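Local coordinates for protein omega transaminase (Pseudomonas sp., PDB 5LHA) that probably transfers amino groups from amine donors to keto acceptors, carrying them on pyridoxal phosphate, which is held here as its amino form, pyridoxamine phosphate, at residues I47-I50 and D51-M55; C209-Q212 and L213-I217; R249-E252 and V253-H257; Y329-S332 and G333-T336; Q408-R411 and I412-A416. All blocks are in the same frame, centred on the assembly; numbering follows the deposited sequence.

Contact 1 of 5, residues I47-I50 and D51-M55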
loop_
_atom_site.group_PDB
_atom_site.type_symbol
_atom_site.label_atom_id
_atom_site.label_comp_id
_atom_site.label_asym_id
_atom_site.label_seq_id
_atom_site.Cartn_x
_atom_site.Cartn_y
_atom_site.Cartn_z
ATOM N N ILE A 47 28.696 -25.990 -25.183
ATOM C CA ILE A 47 28.968 -26.280 -23.779
ATOM C C ILE A 47 29.030 -27.791 -23.589
ATOM O O ILE A 47 28.448 -28.567 -24.352
ATOM C CB ILE A 47 27.923 -25.659 -22.822
ATOM C CG1 ILE A 47 26.533 -26.221 -23.114
ATOM C CG2 ILE A 47 27.924 -24.149 -22.956
ATOM C CD1 ILE A 47 25.400 -25.467 -22.473
ATOM N N THR A 48 29.746 -28.201 -22.544
ATOM C CA THR A 48 29.985 -29.605 -22.243
ATOM C C THR A 48 29.700 -29.854 -20.767
ATOM O O THR A 48 30.151 -29.086 -19.911
ATOM C CB THR A 48 31.422 -29.987 -22.605
ATOM O OG1 THR A 48 31.720 -29.487 -23.913
ATOM C CG2 THR A 48 31.621 -31.506 -22.603
ATOM N N ASP A 49 28.970 -30.924 -20.467
ATOM C CA ASP A 49 28.623 -31.209 -19.086
ATOM C C ASP A 49 29.727 -32.031 -18.421
ATOM O O ASP A 49 30.757 -32.333 -19.025
ATOM C CB ASP A 49 27.252 -31.891 -19.011
ATOM C CG ASP A 49 27.215 -33.242 -19.693
ATOM O OD1 ASP A 49 28.274 -33.815 -19.995
ATOM O OD2 ASP A 49 26.099 -33.736 -19.937
ATOM N N ILE A 50 29.534 -32.359 -17.140
ATOM C CA ILE A 50 30.509 -33.150 -16.393
ATOM C C ILE A 50 30.608 -34.585 -16.885
ATOM O O ILE A 50 31.507 -35.314 -16.452
ATOM C CB ILE A 50 30.186 -33.190 -14.885
ATOM C CG1 ILE A 50 28.782 -33.788 -14.652
ATOM C CG2 ILE A 50 30.352 -31.811 -14.281
ATOM C CD1 ILE A 50 28.457 -34.188 -13.203
ATOM N N ASP A 51 29.692 -35.017 -17.747
ATOM C CA ASP A 51 29.770 -36.326 -18.372
ATOM C C ASP A 51 30.431 -36.264 -19.738
ATOM O O ASP A 51 30.416 -37.258 -20.469
ATOM C CB ASP A 51 28.371 -36.932 -18.499
ATOM C CG ASP A 51 27.739 -37.251 -17.148
ATOM O OD1 ASP A 51 28.391 -37.923 -16.323
ATOM O OD2 ASP A 51 26.585 -36.828 -16.909
ATOM N N GLY A 52 31.023 -35.125 -20.092
ATOM C CA GLY A 52 31.709 -34.978 -21.360
ATOM C C GLY A 52 30.826 -34.916 -22.588
ATOM O O GLY A 52 31.348 -34.985 -23.705
ATOM N N GLN A 53 29.509 -34.812 -22.430
ATOM C CA GLN A 53 28.622 -34.687 -23.581
ATOM C C GLN A 53 28.544 -33.227 -24.016
ATOM O O GLN A 53 28.408 -32.329 -23.181
ATOM C CB GLN A 53 27.232 -35.227 -23.250
ATOM C CG GLN A 53 27.217 -36.668 -22.771
ATOM C CD GLN A 53 27.459 -37.659 -23.898
ATOM O OE1 GLN A 53 26.806 -37.588 -24.940
ATOM N NE2 GLN A 53 28.401 -38.584 -23.698
ATOM N N ARG A 54 28.644 -32.999 -25.322
ATOM C CA ARG A 54 28.737 -31.668 -25.907
ATOM C C ARG A 54 27.422 -31.292 -26.575
ATOM O O ARG A 54 26.811 -32.112 -27.268
ATOM C CB ARG A 54 29.877 -31.619 -26.928
ATOM C CG ARG A 54 29.892 -30.401 -27.846
ATOM C CD ARG A 54 31.073 -30.484 -28.817
ATOM N NE ARG A 54 30.771 -31.300 -29.992
ATOM C CZ ARG A 54 30.860 -30.870 -31.249
ATOM N NH1 ARG A 54 31.259 -29.630 -31.503
ATOM N NH2 ARG A 54 30.557 -31.684 -32.253
ATOM N N MET A 55 26.980 -30.051 -26.360
ATOM C CA MET A 55 25.715 -29.600 -26.921
ATOM C C MET A 55 25.818 -28.145 -27.355
ATOM O O MET A 55 26.485 -27.333 -26.704
ATOM C CB MET A 55 24.576 -29.788 -25.896
ATOM C CG MET A 55 24.701 -28.925 -24.645
ATOM S SD MET A 55 24.246 -29.773 -23.106
ATOM C CE MET A 55 25.835 -30.431 -22.589
#

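Contact 2 of 5, residues C209-Q212 and L213-I217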
loop_
_atom_site.group_PDB
_atom_site.type_symbol
_atom_site.label_atom_id
_atom_site.label_comp_id
_atom_site.label_asym_id
_atom_site.label_seq_id
_atom_site.Cartn_x
_atom_site.Cartn_y
_atom_site.Cartn_z
ATOM N N CYS A 209 -5.330 -2.401 -28.307
ATOM C CA CYS A 209 -4.473 -2.257 -27.137
ATOM C C CYS A 209 -4.289 -0.787 -26.776
ATOM O O CYS A 209 -4.396 -0.409 -25.602
ATOM C CB CYS A 209 -3.120 -2.919 -27.407
ATOM S SG CYS A 209 -3.181 -4.726 -27.551
ATOM N N ILE A 210 -4.054 0.063 -27.783
ATOM C CA ILE A 210 -3.871 1.495 -27.547
ATOM C C ILE A 210 -5.137 2.124 -26.979
ATOM O O ILE A 210 -5.079 2.940 -26.049
ATOM C CB ILE A 210 -3.429 2.181 -28.850
ATOM C CG1 ILE A 210 -2.034 1.699 -29.214
ATOM C CG2 ILE A 210 -3.429 3.684 -28.698
ATOM C CD1 ILE A 210 -1.025 2.048 -28.157
ATOM N N ARG A 211 -6.299 1.763 -27.527
ATOM C CA ARG A 211 -7.551 2.272 -26.979
ATOM C C ARG A 211 -7.713 1.872 -25.514
ATOM O O ARG A 211 -8.135 2.687 -24.684
ATOM C CB ARG A 211 -8.730 1.783 -27.816
ATOM C CG ARG A 211 -10.069 1.996 -27.157
ATOM C CD ARG A 211 -11.202 1.538 -28.055
ATOM N NE ARG A 211 -12.386 1.168 -27.283
ATOM C CZ ARG A 211 -13.518 0.729 -27.818
ATOM N NH1 ARG A 211 -13.626 0.608 -29.136
ATOM N NH2 ARG A 211 -14.543 0.412 -27.036
ATOM N N GLN A 212 -7.365 0.625 -25.179
ATOM C CA GLN A 212 -7.364 0.203 -23.782
ATOM C C GLN A 212 -6.410 1.057 -22.954
ATOM O O GLN A 212 -6.698 1.385 -21.798
ATOM C CB GLN A 212 -6.977 -1.276 -23.674
ATOM C CG GLN A 212 -6.924 -1.820 -22.247
ATOM C CD GLN A 212 -6.382 -3.245 -22.174
ATOM O OE1 GLN A 212 -5.170 -3.463 -22.174
ATOM N NE2 GLN A 212 -7.279 -4.217 -22.106
ATOM N N LEU A 213 -5.251 1.397 -23.520
ATOM C CA LEU A 213 -4.276 2.204 -22.792
ATOM C C LEU A 213 -4.804 3.613 -22.504
ATOM O O LEU A 213 -4.646 4.131 -21.390
ATOM C CB LEU A 213 -2.959 2.238 -23.572
ATOM C CG LEU A 213 -1.874 3.221 -23.141
ATOM C CD1 LEU A 213 -1.404 2.929 -21.741
ATOM C CD2 LEU A 213 -0.713 3.128 -24.116
ATOM N N GLU A 214 -5.428 4.257 -23.498
ATOM C CA GLU A 214 -6.005 5.580 -23.261
ATOM C C GLU A 214 -7.084 5.535 -22.192
ATOM O O GLU A 214 -7.183 6.442 -21.356
ATOM C CB GLU A 214 -6.591 6.159 -24.543
ATOM C CG GLU A 214 -5.572 6.503 -25.572
ATOM C CD GLU A 214 -6.185 6.864 -26.904
ATOM O OE1 GLU A 214 -7.376 6.566 -27.142
ATOM O OE2 GLU A 214 -5.456 7.446 -27.728
ATOM N N GLU A 215 -7.924 4.500 -22.225
ATOM C CA GLU A 215 -9.003 4.400 -21.253
ATOM C C GLU A 215 -8.451 4.248 -19.844
ATOM O O GLU A 215 -8.934 4.894 -18.906
ATOM C CB GLU A 215 -9.916 3.231 -21.620
ATOM C CG GLU A 215 -10.770 3.511 -22.855
ATOM C CD GLU A 215 -11.356 2.257 -23.469
ATOM O OE1 GLU A 215 -11.021 1.152 -22.992
ATOM O OE2 GLU A 215 -12.150 2.375 -24.429
ATOM N N GLN A 216 -7.405 3.433 -19.684
ATOM C CA GLN A 216 -6.792 3.254 -18.372
ATOM C C GLN A 216 -6.162 4.547 -17.874
ATOM O O GLN A 216 -6.222 4.855 -16.678
ATOM C CB GLN A 216 -5.749 2.136 -18.427
ATOM C CG GLN A 216 -6.338 0.746 -18.586
ATOM C CD GLN A 216 -7.597 0.545 -17.763
ATOM O OE1 GLN A 216 -8.687 0.372 -18.309
ATOM N NE2 GLN A 216 -7.456 0.576 -16.445
ATOM N N ILE A 217 -5.515 5.292 -18.773
ATOM C CA ILE A 217 -4.889 6.562 -18.403
ATOM C C ILE A 217 -5.939 7.553 -17.921
ATOM O O ILE A 217 -5.743 8.257 -16.922
ATOM C CB ILE A 217 -4.084 7.134 -19.585
ATOM C CG1 ILE A 217 -2.887 6.236 -19.907
ATOM C CG2 ILE A 217 -3.639 8.573 -19.303
ATOM C CD1 ILE A 217 -2.113 6.668 -21.134
#

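Contact 3 of 5, residues R249-E252 and V253-H257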
loop_
_atom_site.group_PDB
_atom_site.type_symbol
_atom_site.label_atom_id
_atom_site.label_comp_id
_atom_site.label_asym_id
_atom_site.label_seq_id
_atom_site.Cartn_x
_atom_site.Cartn_y
_atom_site.Cartn_z
ATOM N N ARG A 249 2.905 3.866 -31.510
ATOM C CA ARG A 249 1.697 4.415 -30.901
ATOM C C ARG A 249 1.752 4.378 -29.383
ATOM O O ARG A 249 0.972 5.078 -28.729
ATOM C CB ARG A 249 0.466 3.667 -31.404
ATOM C CG ARG A 249 0.231 3.814 -32.898
ATOM C CD ARG A 249 -1.109 3.236 -33.298
ATOM N NE ARG A 249 -2.204 3.864 -32.556
ATOM C CZ ARG A 249 -3.496 3.684 -32.818
ATOM N NH1 ARG A 249 -3.876 2.888 -33.814
ATOM N NH2 ARG A 249 -4.410 4.302 -32.081
ATOM N N LEU A 250 2.650 3.566 -28.815
ATOM C CA LEU A 250 2.961 3.659 -27.393
ATOM C C LEU A 250 3.633 4.989 -27.078
ATOM O O LEU A 250 3.196 5.727 -26.187
ATOM C CB LEU A 250 3.864 2.496 -26.998
ATOM C CG LEU A 250 3.751 1.934 -25.588
ATOM C CD1 LEU A 250 2.314 1.545 -25.307
ATOM C CD2 LEU A 250 4.674 0.738 -25.459
ATOM N N ARG A 251 4.701 5.306 -27.821
ATOM C CA ARG A 251 5.407 6.577 -27.681
ATOM C C ARG A 251 4.459 7.767 -27.791
ATOM O O ARG A 251 4.558 8.726 -27.017
ATOM C CB ARG A 251 6.498 6.659 -28.754
ATOM C CG ARG A 251 7.362 7.932 -28.786
ATOM C CD ARG A 251 8.333 8.044 -27.625
ATOM N NE ARG A 251 7.750 8.678 -26.448
ATOM C CZ ARG A 251 8.410 8.858 -25.311
ATOM N NH1 ARG A 251 9.662 8.443 -25.202
ATOM N NH2 ARG A 251 7.825 9.445 -24.282
ATOM N N GLU A 252 3.542 7.728 -28.758
ATOM C CA GLU A 252 2.646 8.859 -28.966
ATOM C C GLU A 252 1.713 9.049 -27.780
ATOM O O GLU A 252 1.503 10.178 -27.320
ATOM C CB GLU A 252 1.824 8.650 -30.232
ATOM C CG GLU A 252 2.618 8.706 -31.512
ATOM C CD GLU A 252 1.839 8.136 -32.678
ATOM O OE1 GLU A 252 0.682 7.699 -32.468
ATOM O OE2 GLU A 252 2.386 8.111 -33.797
ATOM N N VAL A 253 1.147 7.955 -27.269
ATOM C CA VAL A 253 0.186 8.058 -26.174
ATOM C C VAL A 253 0.860 8.575 -24.910
ATOM O O VAL A 253 0.303 9.416 -24.193
ATOM C CB VAL A 253 -0.503 6.698 -25.943
ATOM C CG1 VAL A 253 -1.391 6.753 -24.715
ATOM C CG2 VAL A 253 -1.329 6.318 -27.159
ATOM N N CYS A 254 2.074 8.096 -24.625
ATOM C CA CYS A 254 2.818 8.590 -23.471
ATOM C C CYS A 254 3.106 10.081 -23.602
ATOM O O CYS A 254 3.087 10.818 -22.608
ATOM C CB CYS A 254 4.124 7.806 -23.312
ATOM S SG CYS A 254 3.944 6.096 -22.736
ATOM N N ASP A 255 3.362 10.543 -24.828
ATOM C CA ASP A 255 3.657 11.957 -25.043
ATOM C C ASP A 255 2.441 12.833 -24.768
ATOM O O ASP A 255 2.577 13.939 -24.232
ATOM C CB ASP A 255 4.146 12.181 -26.475
ATOM C CG ASP A 255 5.573 11.728 -26.685
ATOM O OD1 ASP A 255 6.363 11.747 -25.717
ATOM O OD2 ASP A 255 5.907 11.364 -27.833
ATOM N N ARG A 256 1.243 12.351 -25.115
ATOM C CA ARG A 256 0.013 13.082 -24.819
ATOM C C ARG A 256 -0.093 13.439 -23.344
ATOM O O ARG A 256 -0.744 14.427 -22.987
ATOM C CB ARG A 256 -1.200 12.249 -25.239
ATOM C CG ARG A 256 -2.262 13.002 -26.035
ATOM C CD ARG A 256 -3.199 12.018 -26.726
ATOM N NE ARG A 256 -2.455 11.180 -27.665
ATOM C CZ ARG A 256 -2.909 10.053 -28.201
ATOM N NH1 ARG A 256 -4.120 9.612 -27.892
ATOM N NH2 ARG A 256 -2.144 9.366 -29.041
ATOM N N HIS A 257 0.501 12.630 -22.471
ATOM C CA HIS A 257 0.327 12.782 -21.032
ATOM C C HIS A 257 1.643 12.989 -20.294
ATOM O O HIS A 257 1.662 12.948 -19.058
ATOM C CB HIS A 257 -0.431 11.569 -20.491
ATOM C CG HIS A 257 -1.719 11.324 -21.210
ATOM N ND1 HIS A 257 -1.820 10.452 -22.273
ATOM C CD2 HIS A 257 -2.946 11.880 -21.061
ATOM C CE1 HIS A 257 -3.060 10.457 -22.727
ATOM N NE2 HIS A 257 -3.763 11.316 -22.011
#

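Contact 4 of 5, residues Y329-S332 and G333-T336. With PMP (4'-deoxy-4'-aminopyridoxal-5'-phosphate), chain G.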
loop_
_atom_site.group_PDB
_atom_site.type_symbol
_atom_site.label_atom_id
_atom_site.label_comp_id
_atom_site.label_asym_id
_atom_site.label_seq_id
_atom_site.Cartn_x
_atom_site.Cartn_y
_atom_site.Cartn_z
ATOM N N TYR A 329 24.796 1.467 -5.857
ATOM C CA TYR A 329 25.284 0.190 -5.363
ATOM C C TYR A 329 26.787 0.217 -5.145
ATOM O O TYR A 329 27.529 0.897 -5.858
ATOM C CB TYR A 329 24.923 -0.947 -6.337
ATOM C CG TYR A 329 23.448 -0.979 -6.632
ATOM C CD1 TYR A 329 22.557 -1.483 -5.693
ATOM C CD2 TYR A 329 22.937 -0.486 -7.833
ATOM C CE1 TYR A 329 21.194 -1.503 -5.930
ATOM C CE2 TYR A 329 21.562 -0.502 -8.086
ATOM C CZ TYR A 329 20.697 -1.012 -7.120
ATOM O OH TYR A 329 19.336 -1.057 -7.336
ATOM N N THR A 330 27.219 -0.553 -4.143
ATOM C CA THR A 330 28.639 -0.750 -3.892
ATOM C C THR A 330 29.375 -1.085 -5.179
ATOM O O THR A 330 30.483 -0.593 -5.423
ATOM C CB THR A 330 28.823 -1.869 -2.867
ATOM O OG1 THR A 330 28.174 -1.502 -1.648
ATOM C CG2 THR A 330 30.292 -2.127 -2.589
ATOM N N TYR A 331 28.761 -1.897 -6.033
ATOM C CA TYR A 331 29.406 -2.321 -7.263
ATOM C C TYR A 331 28.911 -1.569 -8.499
ATOM O O TYR A 331 29.232 -1.976 -9.618
ATOM C CB TYR A 331 29.242 -3.836 -7.436
ATOM C CG TYR A 331 29.955 -4.636 -6.354
ATOM C CD1 TYR A 331 31.234 -4.276 -5.927
ATOM C CD2 TYR A 331 29.369 -5.764 -5.781
ATOM C CE1 TYR A 331 31.903 -5.004 -4.942
ATOM C CE2 TYR A 331 30.032 -6.501 -4.794
ATOM C CZ TYR A 331 31.297 -6.111 -4.384
ATOM O OH TYR A 331 31.959 -6.824 -3.415
ATOM N N SER A 332 28.152 -0.484 -8.331
ATOM C CA SER A 332 27.893 0.414 -9.452
ATOM C C SER A 332 29.202 0.903 -10.047
ATOM O O SER A 332 30.035 1.475 -9.337
ATOM C CB SER A 332 27.038 1.606 -9.031
ATOM O OG SER A 332 25.684 1.239 -8.881
ATOM N N GLY A 333 29.380 0.668 -11.346
ATOM C CA GLY A 333 30.567 1.113 -12.052
ATOM C C GLY A 333 31.797 0.265 -11.829
ATOM O O GLY A 333 32.914 0.761 -12.007
ATOM N N HIS A 334 31.621 -1.000 -11.448
ATOM C CA HIS A 334 32.708 -1.908 -11.118
ATOM C C HIS A 334 33.777 -1.888 -12.211
ATOM O O HIS A 334 33.460 -2.129 -13.385
ATOM C CB HIS A 334 32.140 -3.320 -10.927
ATOM C CG HIS A 334 33.095 -4.288 -10.294
ATOM N ND1 HIS A 334 34.136 -4.868 -10.987
ATOM C CD2 HIS A 334 33.168 -4.774 -9.032
ATOM C CE1 HIS A 334 34.808 -5.668 -10.180
ATOM N NE2 HIS A 334 34.242 -5.627 -8.987
ATOM N N PRO A 335 35.035 -1.593 -11.871
ATOM C CA PRO A 335 36.050 -1.425 -12.923
ATOM C C PRO A 335 36.236 -2.669 -13.763
ATOM O O PRO A 335 36.357 -2.564 -14.989
ATOM C CB PRO A 335 37.314 -1.046 -12.138
ATOM C CG PRO A 335 36.834 -0.534 -10.828
ATOM C CD PRO A 335 35.521 -1.189 -10.540
ATOM N N THR A 336 36.283 -3.848 -13.145
ATOM C CA THR A 336 36.448 -5.046 -13.955
ATOM C C THR A 336 35.243 -5.243 -14.868
ATOM O O THR A 336 35.400 -5.552 -16.058
ATOM C CB THR A 336 36.676 -6.267 -13.063
ATOM O OG1 THR A 336 37.730 -5.980 -12.136
ATOM C CG2 THR A 336 37.066 -7.481 -13.908
HETATM N N1 PMP G . 23.301 -4.023 3.542
HETATM C C2 PMP G . 24.191 -3.203 4.214
HETATM C C2A PMP G . 24.321 -3.258 5.707
HETATM C C3 PMP G . 24.968 -2.291 3.509
HETATM O O3 PMP G . 25.824 -1.466 4.189
HETATM C C4 PMP G . 24.870 -2.230 2.118
HETATM C C4A PMP G . 25.792 -1.336 1.300
HETATM N N4A PMP G . 26.415 -0.284 2.086
HETATM C C5 PMP G . 23.908 -3.008 1.468
HETATM C C6 PMP G . 23.067 -3.832 2.209
HETATM C C5A PMP G . 23.774 -2.938 -0.038
HETATM O O4P PMP G . 24.949 -3.383 -0.684
HETATM P P PMP G . 25.101 -3.126 -2.266
HETATM O O1P PMP G . 23.788 -3.397 -2.967
HETATM O O2P PMP G . 26.198 -3.980 -2.865
HETATM O O3P PMP G . 25.514 -1.678 -2.431
HETATM O O HOH W 1 28.043 -1.479 -12.337
#

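Contact 5 of 5, residues Q408-R411 and I412-A416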
loop_
_atom_site.group_PDB
_atom_site.type_symbol
_atom_site.label_atom_id
_atom_site.label_comp_id
_atom_site.label_asym_id
_atom_site.label_seq_id
_atom_site.Cartn_x
_atom_site.Cartn_y
_atom_site.Cartn_z
ATOM N N GLN A 408 5.414 -32.644 -20.402
ATOM C CA GLN A 408 5.752 -32.867 -21.805
ATOM C C GLN A 408 6.750 -31.847 -22.365
ATOM O O GLN A 408 7.652 -32.245 -23.115
ATOM C CB GLN A 408 4.492 -32.887 -22.675
ATOM C CG GLN A 408 4.797 -33.240 -24.126
ATOM C CD GLN A 408 3.564 -33.441 -24.980
ATOM O OE1 GLN A 408 2.456 -33.044 -24.607
ATOM N NE2 GLN A 408 3.757 -34.034 -26.153
ATOM N N PRO A 409 6.630 -30.543 -22.066
ATOM C CA PRO A 409 7.627 -29.596 -22.599
ATOM C C PRO A 409 9.062 -29.862 -22.172
ATOM O O PRO A 409 9.974 -29.710 -22.992
ATOM C CB PRO A 409 7.137 -28.245 -22.060
ATOM C CG PRO A 409 5.698 -28.422 -21.875
ATOM C CD PRO A 409 5.520 -29.830 -21.405
ATOM N N SER A 410 9.307 -30.230 -20.913
ATOM C CA SER A 410 10.682 -30.543 -20.533
ATOM C C SER A 410 11.157 -31.846 -21.160
ATOM O O SER A 410 12.355 -31.998 -21.425
ATOM C CB SER A 410 10.836 -30.610 -19.016
ATOM O OG SER A 410 12.199 -30.844 -18.683
ATOM N N ARG A 411 10.248 -32.801 -21.386
ATOM C CA ARG A 411 10.647 -34.049 -22.031
ATOM C C ARG A 411 11.131 -33.797 -23.450
ATOM O O ARG A 411 12.130 -34.386 -23.889
ATOM C CB ARG A 411 9.492 -35.049 -22.034
ATOM C CG ARG A 411 9.265 -35.728 -20.701
ATOM C CD ARG A 411 8.407 -36.968 -20.841
ATOM N NE ARG A 411 7.152 -36.728 -21.552
ATOM C CZ ARG A 411 6.014 -36.356 -20.969
ATOM N NH1 ARG A 411 5.968 -36.164 -19.657
ATOM N NH2 ARG A 411 4.918 -36.178 -21.698
ATOM N N ILE A 412 10.424 -32.935 -24.186
ATOM C CA ILE A 412 10.891 -32.516 -25.503
ATOM C C ILE A 412 12.252 -31.844 -25.384
ATOM O O ILE A 412 13.165 -32.107 -26.176
ATOM C CB ILE A 412 9.844 -31.597 -26.160
ATOM C CG1 ILE A 412 8.601 -32.405 -26.529
ATOM C CG2 ILE A 412 10.419 -30.898 -27.371
ATOM C CD1 ILE A 412 7.349 -31.564 -26.705
ATOM N N ALA A 413 12.414 -30.986 -24.376
ATOM C CA ALA A 413 13.691 -30.322 -24.156
ATOM C C ALA A 413 14.807 -31.328 -23.911
ATOM O O ALA A 413 15.903 -31.193 -24.467
ATOM C CB ALA A 413 13.578 -29.356 -22.980
ATOM N N ASP A 414 14.549 -32.348 -23.087
ATOM C CA ASP A 414 15.586 -33.339 -22.820
ATOM C C ASP A 414 16.001 -34.053 -24.097
ATOM O O ASP A 414 17.199 -34.237 -24.349
ATOM C CB ASP A 414 15.114 -34.346 -21.772
ATOM C CG ASP A 414 14.975 -33.732 -20.399
ATOM O OD1 ASP A 414 15.160 -32.504 -20.280
ATOM O OD2 ASP A 414 14.689 -34.478 -19.435
ATOM N N GLU A 415 15.029 -34.430 -24.935
ATOM C CA GLU A 415 15.359 -35.182 -26.139
ATOM C C GLU A 415 16.132 -34.315 -27.124
ATOM O O GLU A 415 17.019 -34.808 -27.833
ATOM C CB GLU A 415 14.093 -35.746 -26.784
ATOM C CG GLU A 415 14.400 -36.719 -27.902
ATOM C CD GLU A 415 15.005 -38.025 -27.399
ATOM O OE1 GLU A 415 14.952 -38.288 -26.175
ATOM O OE2 GLU A 415 15.587 -38.764 -28.222
ATOM N N ALA A 416 15.792 -33.026 -27.197
ATOM C CA ALA A 416 16.601 -32.075 -27.951
ATOM C C ALA A 416 18.044 -32.052 -27.456
ATOM O O ALA A 416 18.980 -31.990 -28.259
ATOM C CB ALA A 416 15.985 -30.678 -27.861
#

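Contact 1 of 5, residues I47-I50 and D51-M55
D49 and Q53 meet at the closed end of a beta hairpin, their side chains side by side and running in the same direction. The carboxylate of D49 is folded back over the turn because CG sits between the backbone N and the carbonyl carbon (chi1 63°). OD1 then receives Q53 N at 2.9 Å, the donor coming from above the carboxylate plane (36° out of it), and takes a second, weak bond from D51 N. The carboxylates of D49 and D51 stand almost perpendicular (88°), with OD2 of D49 4.4 Å from OD2 of D51; their like charges would probably be tempered by K15, the salt-bridge partner of D51. The chain reverses through a type I turn with a G1 bulge: G52 N meets D49 O at 3.0 Å, D49 N gives to Q53 O, and G52 holds the positive phi of the bulge position. On the face that carries I47 and M55, the two side chains run across one another at a slant, CG1 of I47 lying 3.6 Å from CG of M55. The bent M55 chain brings CE back to 3.8 Å from D49 N. T48 lies on the other face, its CG2 3.4 Å from Q53 O. I47 also packs on Y88 of the second subunit. Within the sheet, strand 37-43 flanks strand 46-49, and strand 421-426 lies next to strand 54-57, parallel to it.

Contact 2 of 5, residues C209-Q212 and L213-I217
R211 and E215 meet because their first torsions differ: CG of R211 is trans to the backbone N (chi1 167°) and the chain stays extended to NE, whereas CG of E215 lies beside its own backbone N (chi1 -72°), which leans the carboxylate back one turn. The two side chains pass at a slant, and R211 NE donates to E215 OE2 at 3.1 Å, on the syn side of the carboxylate but well out of its plane. The aliphatic part of R211 joins in, with CG 3.5 Å from the same OE2. This is the i to i+4 salt bridge of an alpha helix, laid over the backbone bond from E215 N to R211 O (3.1 Å). Helix 202-220 is amphipathic here. On its buried flank I210 and L213 lie alongside each other, CD1 of I210 4.2 Å from CD2 of L213, and both rest on helix 246-256. Q212, which packs on L187 of strand 184-187, reaches D188 with NE2; R211 NH1, on the side facing the third subunit, forms a second salt bridge with D198 of that subunit.

Contact 3 of 5, residues R249-E252 and V253-H257
The salt bridge between R251 and D255 joins successive turns of helix 246-256, with R251 NH2 3.1 Å from D255 OD1. Bends at chi2 (71°) and chi3 (-87°) curl the arginine back, so that the two side chains cross at about a right angle while guanidinium and carboxylate planes stay within 7° of parallel. The arginine is gripped further by A285 O at NH1 and by the carboxylate of D287 at NH2. H257 turns its ring back along the chain, and ND1 donates to V253 O at 3.0 Å; H257 N meanwhile bonds C254 O. Between these polar groups run the backbone bonds of the helix: V253 N meets R249 O at 3.2 Å, and C254 N bonds L250 O at 3.1 Å. L250 and V253 turn to L213 of helix 202-220. The helix is the crossover of a beta-alpha-beta unit between strands 225-230 and 260-264, a unit whose strands belong to the large central sheet of fold type I enzymes.

Contact 4 of 5, residues Y329-S332 and G333-T336
Y331 and H334 bring their rings together across two overlapping beta turns, type I from Y329 to S332 and type II from Y331 to H334, that lead into the N-cap of helix 335-350. The tight part is aromatic: H334 points an edge at the face of Y331 in an offset edge-to-face pair, planes at 68°, with CD2 of H334 3.7 Å from CD1 of Y331. With CG of H334 trans to its backbone N (chi1 -167°), the imidazole runs beside the tyrosine in the same direction. NE2 of H334 is held by G298 O of the second subunit, and ND1 accepts a weak capping bond from T336 N. The backbone flank has no such ring contact and is bridged by water. H334 N reaches Y331 O at 3.2 Å, and a water lies 3.0 Å from Y331 O while accepting from G333 N at 2.7 Å. The first turn lies at the subunit interface beside the cofactor, PMP, which is also hydrogen-bonded by G124 N and S125 OG of the second subunit. T330 grips one phosphate oxygen twice: its N lies 2.7 Å from PMP O3P in a nearly straight bond, and T330 OG1 donates to O3P at 2.8 Å.

Contact 5 of 5, residues Q408-R411 and I412-A416
From Q408 to A416 the backbone keeps regular i to i+4 bonding, I412 N meeting Q408 O at 3.1 Å and D414 N meeting S410 O at 2.8 Å. One turn apart, the side chains of Q408 and I412 pass at an angle, and the methyl CD1 of I412 lies 4.0 Å from CG of Q408. This follows from opposite choices at the first torsion: CG of Q408 is trans to the backbone N (chi1 -175°), whereas CG1 of I412 lies beside its own N (chi1 -69°), which also brings CG1 3.5 Å from Q408 O. The extended Q408 chain then carries NE2 to C457 O. P409, which has no N-H to donate, suits the first turn of the helix. Helix 408-418 packs against one sheet of the fold, A413 and A416 lying on strand 421-426, while I412 turns to A453, F454 and C457 of helix 440-457. On the outer side R411 bends at chi3 and lays one guanidinium face over CA of Q408, offset toward the rim, with NH1 bonded to A406 O. E415 OE1 forms a salt bridge with R418. OG of S410 stands 3.8 Å from OD1 of D414, whose side chain is poorly ordered.

The five contacts follow one another along the chain in numerical order. Contacts 2 and 3 form a direct pair, their centres about 11 Å apart: helices 202-220 and 246-256 pack side by side on the seven-stranded sheet that includes strands 225-230 and 260-264, and E214 forms a salt bridge with R256. Contact 1 lies across the chain's centre from both, and contact 5 across it from contact 3; contacts 1 and 5, about 17 Å apart between centres, share the second sheet through strand 421-426. Contact 4, about 33 Å from contact 1 between centres, lies against the second subunit; contacts 1 and 2 also touch other subunits. Four contacts thus lie in or against the two sheets, while contact 4 meets the cofactor phosphate.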